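Local atomic coordinates of FYVE, RhoGEF and PH domain-containing protein 5 (PDB entry 3MPX), a protein that activates the small GTPase CDC42 by exchanging its bound GDP for free GTP, an activity of its DH (RhoGEF) domain. Residues L166-Q171 / D236-G241; Y176-T181 / K223-E228. All blocks are in the same frame, centred on the assembly; numbering follows the deposited sequence.

Interaction 1: residues L166-Q171 / D236-G241; sequences LLRVVQ and DLLQPG
The amide oxygen of Q171 rests against the side chain of L238. Its OE1 lies 3.4 Å from CD2 of L238, with CB and CG of the same leucine a little farther off. This is a polar atom on an apolar surface. The two side chains come from opposite directions. The Q171 chain starts anti to its own backbone N (chi1 161°) and stays extended, which carries the amide out to L238. L238 supplies most of its side of the contact, and its two methyls meet different partners. CD1 meets CD1 of L167 at 4.1 Å, an ordinary apolar touch. CD2 touches both Q171 and R168. It lies 3.8 Å from CG of R168 and near the plane of the guanidinium. R168 thus meets L238 with the aliphatic part of its chain and the edge of its guanidinium. Three side chains, one helical turn apart from first to last, therefore receive a single leucine. The backbones stay well apart, with CA of R168 and CA of L238 separated by 8.5 Å. L166 and V169 of helix 162-184 face helices 21-59 and 117-138. L238 also touches L221 of helix 218-230, and its loop, leading from that helix and strand 231-232 into the PH domain, packs here on a DH-domain helix.

Interaction 2: residues Y176-T181 / K223-E228; sequences YQVLLT and KLVHIE
Two helices pack side by side where the DH bundle approaches the PH domain: V178 of helix 162-184 meets V225 and H226 of helix 218-230. The short segments run in roughly the same direction, crossing at -34°. Their axes come within 10.2 Å of each other. V178 is the buried centre of the contact. Its CG1 methyl lies over one face of the H226 imidazole, 3.3 Å from ND1 and almost as near to CE1. The methyl is thus off-centre, over the ND1-CE1 side of that face. CG1 stands anti to the V178 carbonyl carbon (chi1 -50°), a position that aims it at the other helix. The same methyl touches CG1 of V225 at 4.2 Å, so one carbon serves both partners. Q177 comes to the ring edge instead. Its NE2 is 4.2 Å from NE2 of H226, too far for a hydrogen bond, and the amide and ring planes are turned 44° apart. The other end of that amide is held by T208, which hydrogen-bonds to Q177 OE1. Within the first helix, Q177 O accepts two bonds from opposite faces of its plane: one from T181 N, the other from T181 OG1 at 2.8 Å. On the far side of helix 218-230, K223, L224 and I227 rest on F244 of strand 244-254. With an alanine at H226, the V178 methyl would probably lose the ring face it lies on, and a gap would be likely to open beside the Q177 amide. The cross-helix contact thus relies on apolar and ring-face packing, while the Q177 amide has its hydrogen bond to helix 192-214.

Overall arrangement
Both contacts use helix 162-184 of the DH domain, at successive places along it, and their centres are 13 Å apart. In sequence, both segments of interaction 2 fall between those of interaction 1. The two also touch directly. CG of Q171 packs on CG2 of V225 at 3.8 Å, and CD1 of L237 lies 3.6 Å from CG2 of I227. Helix 218-230 and the loop after it thus pack against each other as well as against the DH helix. L237 packs on helix 218-230, while L238 reaches helix 162-184 and also touches L221. Together they lay the segment joining the two domains against the DH bundle.

Interaction 1: residues L166-Q171 / D236-G241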
loop_
_atom_site.group_PDB
_atom_site.type_symbol
_atom_site.label_atom_id
_atom_site.label_comp_id
_atom_site.label_asym_id
_atom_site.label_seq_id
_atom_site.Cartn_x
_atom_site.Cartn_y
_atom_site.Cartn_z
ATOM N N LEU A 166 9.024 -7.069 0.940
ATOM C CA LEU A 166 9.371 -6.142 2.020
ATOM C C LEU A 166 8.640 -4.805 1.910
ATOM O O LEU A 166 8.592 -4.068 2.900
ATOM C CB LEU A 166 10.878 -5.946 2.179
ATOM C CG LEU A 166 11.543 -7.081 2.952
ATOM C CD1 LEU A 166 12.783 -7.508 2.280
ATOM C CD2 LEU A 166 11.771 -6.725 4.408
ATOM N N LEU A 167 8.012 -4.515 0.742
ATOM C CA LEU A 167 7.160 -3.338 0.570
ATOM C C LEU A 167 6.005 -3.494 1.568
ATOM O O LEU A 167 5.506 -2.496 2.100
ATOM C CB LEU A 167 6.554 -3.282 -0.853
ATOM C CG LEU A 167 7.481 -3.128 -2.063
ATOM C CD1 LEU A 167 6.719 -3.371 -3.336
ATOM C CD2 LEU A 167 8.087 -1.740 -2.129
ATOM N N ARG A 168 5.593 -4.768 1.819
ATOM C CA ARG A 168 4.529 -5.174 2.735
ATOM C C ARG A 168 4.777 -4.654 4.170
ATOM O O ARG A 168 3.816 -4.353 4.873
ATOM C CB ARG A 168 4.336 -6.702 2.701
ATOM C CG ARG A 168 3.289 -7.171 1.698
ATOM C CD ARG A 168 3.409 -8.650 1.430
ATOM N NE ARG A 168 3.547 -8.943 -0.001
ATOM C CZ ARG A 168 3.750 -10.159 -0.508
ATOM N NH1 ARG A 168 3.843 -11.215 0.295
ATOM N NH2 ARG A 168 3.863 -10.328 -1.819
ATOM N N VAL A 169 6.056 -4.487 4.566
ATOM C CA VAL A 169 6.472 -3.896 5.842
ATOM C C VAL A 169 6.079 -2.402 5.845
ATOM O O VAL A 169 5.305 -1.989 6.699
ATOM C CB VAL A 169 7.992 -4.128 6.099
ATOM C CG1 VAL A 169 8.549 -3.247 7.223
ATOM C CG2 VAL A 169 8.275 -5.603 6.371
ATOM N N VAL A 170 6.569 -1.622 4.855
ATOM C CA VAL A 170 6.365 -0.175 4.662
ATOM C C VAL A 170 4.888 0.179 4.328
ATOM O O VAL A 170 4.466 1.320 4.505
ATOM C CB VAL A 170 7.331 0.307 3.540
ATOM C CG1 VAL A 170 7.288 1.825 3.335
ATOM C CG2 VAL A 170 8.752 -0.166 3.794
ATOM N N GLN A 171 4.140 -0.775 3.796
ATOM C CA GLN A 171 2.755 -0.584 3.390
ATOM C C GLN A 171 1.801 -0.356 4.609
ATOM O O GLN A 171 0.845 0.423 4.502
ATOM C CB GLN A 171 2.343 -1.776 2.505
ATOM C CG GLN A 171 0.861 -2.022 2.329
ATOM C CD GLN A 171 0.648 -3.319 1.615
ATOM O OE1 GLN A 171 0.458 -3.338 0.411
ATOM N NE2 GLN A 171 0.725 -4.433 2.333
ATOM N N ASP A 236 -6.626 -6.161 -3.015
ATOM C CA ASP A 236 -5.227 -5.787 -2.790
ATOM C C ASP A 236 -4.519 -5.649 -4.105
ATOM O O ASP A 236 -4.335 -6.641 -4.817
ATOM C CB ASP A 236 -4.503 -6.793 -1.878
ATOM N N LEU A 237 -4.138 -4.413 -4.444
ATOM C CA LEU A 237 -3.504 -4.122 -5.725
ATOM C C LEU A 237 -2.001 -4.359 -5.711
ATOM O O LEU A 237 -1.370 -4.306 -6.769
ATOM C CB LEU A 237 -3.806 -2.676 -6.164
ATOM C CG LEU A 237 -5.269 -2.249 -6.129
ATOM C CD1 LEU A 237 -5.388 -0.787 -5.820
ATOM C CD2 LEU A 237 -5.990 -2.613 -7.413
ATOM N N LEU A 238 -1.413 -4.593 -4.526
ATOM C CA LEU A 238 0.027 -4.772 -4.447
ATOM C C LEU A 238 0.442 -6.015 -5.221
ATOM O O LEU A 238 0.254 -7.138 -4.748
ATOM C CB LEU A 238 0.539 -4.778 -2.994
ATOM C CG LEU A 238 2.068 -4.778 -2.844
ATOM C CD1 LEU A 238 2.670 -3.422 -3.208
ATOM C CD2 LEU A 238 2.499 -5.235 -1.451
ATOM N N GLN A 239 0.922 -5.784 -6.460
ATOM C CA GLN A 239 1.400 -6.799 -7.401
ATOM C C GLN A 239 2.761 -6.358 -7.987
ATOM O O GLN A 239 2.947 -5.165 -8.258
ATOM C CB GLN A 239 0.365 -7.070 -8.505
ATOM N N PRO A 240 3.741 -7.284 -8.150
ATOM C CA PRO A 240 5.065 -6.872 -8.652
ATOM C C PRO A 240 4.996 -6.281 -10.038
ATOM O O PRO A 240 4.325 -6.855 -10.905
ATOM C CB PRO A 240 5.873 -8.171 -8.643
ATOM C CG PRO A 240 5.164 -9.058 -7.706
ATOM C CD PRO A 240 3.716 -8.730 -7.857
ATOM N N GLY A 241 5.644 -5.127 -10.211
ATOM C CA GLY A 241 5.696 -4.395 -11.475
ATOM C C GLY A 241 4.520 -3.471 -11.748
ATOM O O GLY A 241 4.615 -2.609 -12.632
#

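Interaction 2: residues Y176-T181 / K223-E228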
loop_
_atom_site.group_PDB
_atom_site.type_symbol
_atom_site.label_atom_id
_atom_site.label_comp_id
_atom_site.label_asym_id
_atom_site.label_seq_id
_atom_site.Cartn_x
_atom_site.Cartn_y
_atom_site.Cartn_z
ATOM N N TYR A 176 -2.349 2.688 8.217
ATOM C CA TYR A 176 -2.689 3.457 9.423
ATOM C C TYR A 176 -3.306 4.803 8.987
ATOM O O TYR A 176 -4.365 5.169 9.478
ATOM C CB TYR A 176 -1.457 3.720 10.291
ATOM C CG TYR A 176 -0.830 2.529 10.984
ATOM C CD1 TYR A 176 -1.616 1.492 11.484
ATOM C CD2 TYR A 176 0.532 2.503 11.266
ATOM C CE1 TYR A 176 -1.047 0.416 12.164
ATOM C CE2 TYR A 176 1.112 1.434 11.947
ATOM C CZ TYR A 176 0.322 0.383 12.374
ATOM O OH TYR A 176 0.906 -0.674 13.022
ATOM N N GLN A 177 -2.683 5.486 7.999
ATOM C CA GLN A 177 -3.165 6.726 7.391
ATOM C C GLN A 177 -4.595 6.593 6.896
ATOM O O GLN A 177 -5.432 7.380 7.318
ATOM C CB GLN A 177 -2.251 7.139 6.245
ATOM C CG GLN A 177 -0.988 7.840 6.733
ATOM C CD GLN A 177 -0.045 8.286 5.637
ATOM O OE1 GLN A 177 0.748 9.210 5.840
ATOM N NE2 GLN A 177 -0.073 7.635 4.462
ATOM N N VAL A 178 -4.911 5.564 6.084
ATOM C CA VAL A 178 -6.285 5.395 5.577
ATOM C C VAL A 178 -7.267 5.021 6.712
ATOM O O VAL A 178 -8.345 5.608 6.780
ATOM C CB VAL A 178 -6.458 4.476 4.321
ATOM C CG1 VAL A 178 -5.499 4.854 3.209
ATOM C CG2 VAL A 178 -6.337 2.995 4.648
ATOM N N LEU A 179 -6.885 4.086 7.603
ATOM C CA LEU A 179 -7.731 3.661 8.717
ATOM C C LEU A 179 -7.986 4.805 9.689
ATOM O O LEU A 179 -9.142 5.020 10.077
ATOM C CB LEU A 179 -7.110 2.471 9.477
ATOM C CG LEU A 179 -7.392 1.082 8.923
ATOM C CD1 LEU A 179 -6.171 0.210 9.013
ATOM C CD2 LEU A 179 -8.508 0.419 9.686
ATOM N N LEU A 180 -6.919 5.548 10.059
ATOM C CA LEU A 180 -6.988 6.621 11.038
ATOM C C LEU A 180 -7.777 7.811 10.540
ATOM O O LEU A 180 -8.450 8.484 11.341
ATOM C CB LEU A 180 -5.596 7.005 11.541
ATOM C CG LEU A 180 -4.993 5.975 12.531
ATOM C CD1 LEU A 180 -3.525 6.137 12.652
ATOM C CD2 LEU A 180 -5.640 6.072 13.914
ATOM N N THR A 181 -7.787 8.011 9.206
ATOM C CA THR A 181 -8.609 9.039 8.560
ATOM C C THR A 181 -10.085 8.592 8.588
ATOM O O THR A 181 -10.951 9.429 8.805
ATOM C CB THR A 181 -8.063 9.359 7.184
ATOM O OG1 THR A 181 -6.742 9.870 7.379
ATOM C CG2 THR A 181 -8.927 10.360 6.428
ATOM N N LYS A 223 -0.297 5.242 -3.700
ATOM C CA LYS A 223 -1.434 5.281 -4.635
ATOM C C LYS A 223 -2.290 4.030 -4.518
ATOM O O LYS A 223 -3.491 4.151 -4.279
ATOM C CB LYS A 223 -0.991 5.490 -6.097
ATOM C CG LYS A 223 -0.656 6.939 -6.447
ATOM C CD LYS A 223 0.064 7.084 -7.793
ATOM C CE LYS A 223 1.569 6.926 -7.740
ATOM N NZ LYS A 223 2.132 6.477 -9.046
ATOM N N LEU A 224 -1.646 2.834 -4.569
ATOM C CA LEU A 224 -2.325 1.541 -4.511
ATOM C C LEU A 224 -2.985 1.282 -3.161
ATOM O O LEU A 224 -4.057 0.651 -3.140
ATOM C CB LEU A 224 -1.401 0.380 -4.919
ATOM C CG LEU A 224 -0.614 0.509 -6.276
ATOM C CD1 LEU A 224 0.084 -0.803 -6.636
ATOM C CD2 LEU A 224 -1.493 1.011 -7.448
ATOM N N VAL A 225 -2.411 1.807 -2.041
ATOM C CA VAL A 225 -3.042 1.610 -0.727
ATOM C C VAL A 225 -4.329 2.467 -0.644
ATOM O O VAL A 225 -5.385 1.962 -0.214
ATOM C CB VAL A 225 -2.095 1.797 0.485
ATOM C CG1 VAL A 225 -2.876 1.849 1.798
ATOM C CG2 VAL A 225 -1.048 0.679 0.551
ATOM N N HIS A 226 -4.260 3.731 -1.127
ATOM C CA HIS A 226 -5.419 4.619 -1.120
ATOM C C HIS A 226 -6.509 4.173 -2.121
ATOM O O HIS A 226 -7.701 4.273 -1.782
ATOM C CB HIS A 226 -4.990 6.060 -1.340
ATOM C CG HIS A 226 -4.306 6.642 -0.146
ATOM N ND1 HIS A 226 -5.027 7.170 0.911
ATOM C CD2 HIS A 226 -2.984 6.750 0.130
ATOM C CE1 HIS A 226 -4.124 7.581 1.795
ATOM N NE2 HIS A 226 -2.881 7.352 1.368
ATOM N N ILE A 227 -6.103 3.625 -3.306
ATOM C CA ILE A 227 -7.024 3.132 -4.350
ATOM C C ILE A 227 -7.715 1.851 -3.889
ATOM O O ILE A 227 -8.908 1.703 -4.141
ATOM C CB ILE A 227 -6.354 2.990 -5.757
ATOM C CG1 ILE A 227 -6.016 4.373 -6.333
ATOM C CG2 ILE A 227 -7.210 2.192 -6.772
ATOM C CD1 ILE A 227 -4.983 4.318 -7.218
ATOM N N GLU A 228 -7.001 0.942 -3.196
ATOM C CA GLU A 228 -7.632 -0.277 -2.684
ATOM C C GLU A 228 -8.746 0.116 -1.711
ATOM O O GLU A 228 -9.888 -0.237 -1.939
ATOM C CB GLU A 228 -6.601 -1.217 -2.025
#